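Carbonic anhydrase (Synechocystis sp., PDB 5SWC) catalyses the reversible, zinc-dependent hydration of carbon dioxide to bicarbonate and supplies CO2 to RuBisCO inside the carboxysome. Local coordinates at residues V63-I68 with L76-N81. Residues are numbered along the deposited sequence; the frame is centred on the assembly and turned at random.
Sequences VDPNLI and LFVIRN
Pro65 and Arg80 reach toward each other from facing segments, and Pro65 CD sits over one face of the Arg80 guanidinium, 4.0 Å from Arg80 NH1. The arginine reaches this place through a chain that is extended at chi2 and then bent at chi3 (68°). Its terminal nitrogens arrive beside the Val63 carbonyl, just ahead of the N-cap residue Asp64, where Arg80 NH2 is 2.9 Å from Val63 O in an oblique approach. The same NH2 donates a hydrogen bond to the carbonyl oxygen of Cys58, a zinc ligand, so the arginine links strand 76-81 to the backbone of the metal site.

Toward the start of the strand the contact becomes apolar. Pro65 CG meets Val78 CG1 at 4.3 Å, and Pro65 CB meets Leu76 CD1 at 4.1 Å; Phe55 and Cys57 of the neighbouring strand also touch the proline. The Asn66 and Leu76 side chains run antiparallel alongside each other, which brings Asn66 OD1 to 3.7 Å from Leu76 CD1. In one of two conformers, the Asn66 side chain has CG beside the backbone N (chi1 -71°), and each end of its amide meets a water. One water accepts from Leu76 N, its short link to Asn66 OD1 being doubtful; the other accepts from Asn66 ND2 and lies near Leu76 O.

The helix start is capped by Asp64, whose OD1 accepts from Leu67 N at 3.1 Å, from well above the carboxylate plane.

These segments form the helix-to-strand half of a beta-alpha-beta unit, strand 53-58, helix 65-69 and strand 76-81, in the beta-class carbonic anhydrase fold. Chemically, the contact grades from water-bridged amide through hydrocarbon to guanidinium, which joins a zinc ligand's backbone to the loop whose Val63 side chain lies about 6 Å from the zinc ion.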
ATOM      1  N   VAL A  63      20.201   5.785 -25.022  1.00 13.25           N
ATOM      2  CA  VAL A  63      20.787   4.537 -24.559  1.00 13.40           C
ATOM      3  C   VAL A  63      20.199   3.361 -25.321  1.00 14.06           C
ATOM      4  O   VAL A  63      18.968   3.207 -25.427  1.00 14.60           O
ATOM      5  CB  VAL A  63      20.500   4.356 -23.036  1.00 15.30           C
ATOM      6  CG1 VAL A  63      21.067   3.021 -22.559  1.00 20.02           C
ATOM      7  CG2 VAL A  63      21.037   5.516 -22.238  1.00 15.72           C
ATOM      8  N   ASP A  64      21.059   2.525 -25.902  1.00 15.30           N
ATOM      9  CA  ASP A  64      20.614   1.314 -26.601  1.00 17.12           C
ATOM     10  C   ASP A  64      21.527   0.168 -26.130  1.00 17.58           C
ATOM     11  O   ASP A  64      22.667   0.070 -26.582  1.00 16.28           O
ATOM     12  CB  ASP A  64      20.660   1.506 -28.102  1.00 18.34           C
ATOM     13  CG  ASP A  64      20.215   0.225 -28.884  1.00 20.40           C
ATOM     14  OD1 ASP A  64      20.252  -0.876 -28.299  1.00 22.10           O
ATOM     15  OD2 ASP A  64      19.882   0.357 -30.084  1.00 24.21           O
ATOM     16  N   PRO A  65      21.073  -0.681 -25.210  1.00 13.92           N
ATOM     17  CA  PRO A  65      21.973  -1.656 -24.603  1.00 14.91           C
ATOM     18  C   PRO A  65      22.519  -2.646 -25.604  1.00 14.36           C
ATOM     19  O   PRO A  65      23.682  -3.061 -25.499  1.00 15.51           O
ATOM     20  CB  PRO A  65      21.111  -2.379 -23.562  1.00 20.30           C
ATOM     21  CG  PRO A  65      19.840  -1.758 -23.619  1.00 21.28           C
ATOM     22  CD  PRO A  65      19.743  -0.676 -24.580  1.00 17.83           C
ATOM     23  N   ASN A  66      21.720  -3.078 -26.572  1.00 13.68           N
ATOM     24  CA  ASN A  66      22.238  -3.996 -27.553  0.60 13.98           C
ATOM     25  C   ASN A  66      23.277  -3.379 -28.468  1.00 14.73           C
ATOM     26  O   ASN A  66      24.237  -4.029 -28.870  1.00 16.91           O
ATOM     27  CB  ASN A  66      21.097  -4.624 -28.344  0.60 16.93           C
ATOM     28  CG  ASN A  66      20.293  -5.617 -27.494  0.60 13.60           C
ATOM     29  OD1 ASN A  66      20.741  -6.733 -27.253  0.60 18.74           O
ATOM     30  ND2 ASN A  66      19.098  -5.222 -27.081  0.60 14.99           N
ATOM     31  N   LEU A  67      23.102  -2.105 -28.772  1.00 15.01           N
ATOM     32  CA  LEU A  67      24.074  -1.388 -29.597  1.00 14.57           C
ATOM     33  C   LEU A  67      25.375  -1.205 -28.843  1.00 13.64           C
ATOM     34  O   LEU A  67      26.449  -1.494 -29.386  1.00 14.34           O
ATOM     35  CB  LEU A  67      23.504  -0.035 -29.991  1.00 17.53           C
ATOM     36  CG  LEU A  67      24.484   0.913 -30.731  1.00 17.70           C
ATOM     37  CD1 LEU A  67      24.834   0.415 -32.089  1.00 21.62           C
ATOM     38  CD2 LEU A  67      23.895   2.312 -30.763  1.00 20.56           C
ATOM     39  N   ILE A  68      25.312  -0.729 -27.604  1.00 13.67           N
ATOM     40  CA  ILE A  68      26.548  -0.395 -26.909  0.51 15.01           C
ATOM     41  C   ILE A  68      27.358  -1.633 -26.564  1.00 15.61           C
ATOM     42  O   ILE A  68      28.573  -1.535 -26.411  1.00 16.22           O
ATOM     43  CB  ILE A  68      26.326   0.508 -25.675  0.51 22.62           C
ATOM     44  CG1 ILE A  68      25.590  -0.222 -24.583  0.51 12.99           C
ATOM     45  CG2 ILE A  68      25.563   1.767 -26.073  0.51 18.05           C
ATOM     46  CD1 ILE A  68      25.408   0.656 -23.348  0.51 17.68           C
ATOM     47  N   LEU A  76      20.292 -10.305 -24.227  1.00 13.86           N
ATOM     48  CA  LEU A  76      20.038  -9.401 -23.087  1.00 13.13           C
ATOM     49  C   LEU A  76      18.568  -9.352 -22.779  1.00 13.11           C
ATOM     50  O   LEU A  76      17.757  -8.958 -23.633  1.00 13.29           O
ATOM     51  CB  LEU A  76      20.488  -7.973 -23.415  1.00 13.51           C
ATOM     52  CG  LEU A  76      21.958  -7.776 -23.827  1.00 14.64           C
ATOM     53  CD1 LEU A  76      22.227  -6.277 -23.945  1.00 15.89           C
ATOM     54  CD2 LEU A  76      22.918  -8.406 -22.846  1.00 17.05           C
ATOM     55  N   PHE A  77      18.220  -9.727 -21.553  1.00 11.91           N
ATOM     56  CA  PHE A  77      16.852  -9.528 -21.031  1.00 10.88           C
ATOM     57  C   PHE A  77      16.896  -8.156 -20.375  1.00 11.16           C
ATOM     58  O   PHE A  77      17.758  -7.926 -19.518  1.00 12.98           O
ATOM     59  CB  PHE A  77      16.543 -10.627 -20.031  1.00 11.77           C
ATOM     60  CG  PHE A  77      15.159 -10.601 -19.466  1.00 12.87           C
ATOM     61  CD1 PHE A  77      14.146 -11.359 -20.019  1.00 13.97           C
ATOM     62  CD2 PHE A  77      14.872  -9.859 -18.320  1.00 14.74           C
ATOM     63  CE1 PHE A  77      12.867 -11.347 -19.457  1.00 16.34           C
ATOM     64  CE2 PHE A  77      13.556  -9.886 -17.750  1.00 13.69           C
ATOM     65  CZ  PHE A  77      12.612 -10.623 -18.318  1.00 14.96           C
ATOM     66  N   VAL A  78      16.033  -7.235 -20.757  1.00 11.58           N
ATOM     67  CA  VAL A  78      16.245  -5.816 -20.477  1.00 10.98           C
ATOM     68  C   VAL A  78      15.083  -5.211 -19.682  1.00 11.27           C
ATOM     69  O   VAL A  78      13.911  -5.355 -20.071  1.00 12.52           O
ATOM     70  CB  VAL A  78      16.443  -5.019 -21.764  1.00 11.96           C
ATOM     71  CG1 VAL A  78      16.630  -3.564 -21.456  1.00 13.61           C
ATOM     72  CG2 VAL A  78      17.649  -5.556 -22.547  1.00 13.67           C
ATOM     73  N   ILE A  79      15.389  -4.514 -18.598  1.00 10.36           N
ATOM     74  CA  ILE A  79      14.465  -3.680 -17.855  1.00 10.23           C
ATOM     75  C   ILE A  79      14.808  -2.241 -18.139  1.00 10.99           C
ATOM     76  O   ILE A  79      15.980  -1.877 -18.006  1.00 11.17           O
ATOM     77  CB  ILE A  79      14.589  -3.956 -16.347  1.00 11.73           C
ATOM     78  CG1 ILE A  79      14.112  -5.382 -16.014  1.00 11.60           C
ATOM     79  CG2 ILE A  79      13.888  -2.893 -15.532  1.00 15.09           C
ATOM     80  CD1 ILE A  79      14.387  -5.812 -14.587  1.00 12.57           C
ATOM     81  N   ARG A  80      13.836  -1.413 -18.531  1.00  9.53           N
ATOM     82  CA  ARG A  80      14.097   0.008 -18.699  1.00  9.29           C
ATOM     83  C   ARG A  80      13.053   0.857 -18.057  1.00  9.80           C
ATOM     84  O   ARG A  80      11.856   0.651 -18.271  1.00 11.19           O
ATOM     85  CB  ARG A  80      14.151   0.393 -20.197  1.00 11.22           C
ATOM     86  CG  ARG A  80      15.231  -0.365 -20.937  1.00 12.42           C
ATOM     87  CD  ARG A  80      15.436   0.021 -22.384  1.00 11.79           C
ATOM     88  NE  ARG A  80      15.977   1.366 -22.485  1.00 11.73           N
ATOM     89  CZ  ARG A  80      16.312   1.959 -23.633  1.00 11.93           C
ATOM     90  NH1 ARG A  80      16.231   1.326 -24.793  1.00 12.90           N
ATOM     91  NH2 ARG A  80      16.712   3.222 -23.592  1.00 13.16           N
ATOM     92  N   ASN A  81      13.506   1.800 -17.241  1.00  9.99           N
ATOM     93  CA  ASN A  81      12.666   2.789 -16.578  1.00  9.97           C
ATOM     94  C   ASN A  81      13.421   4.094 -16.468  1.00 10.65           C
ATOM     95  O   ASN A  81      14.615   4.149 -16.848  1.00 11.29           O
ATOM     96  CB  ASN A  81      12.157   2.271 -15.223  1.00 10.57           C
ATOM     97  CG  ASN A  81      13.264   1.976 -14.270  1.00 10.82           C
ATOM     98  OD1 ASN A  81      14.235   2.690 -14.193  1.00 11.73           O
ATOM     99  ND2 ASN A  81      13.116   0.915 -13.525  1.00 11.54           N
TER
HETATM  100  O   HOH W   1      19.919  -9.054 -26.810  1.00 17.90           O
HETATM  101  O   HOH W   2      17.059  -6.831 -25.668  1.00 19.03           O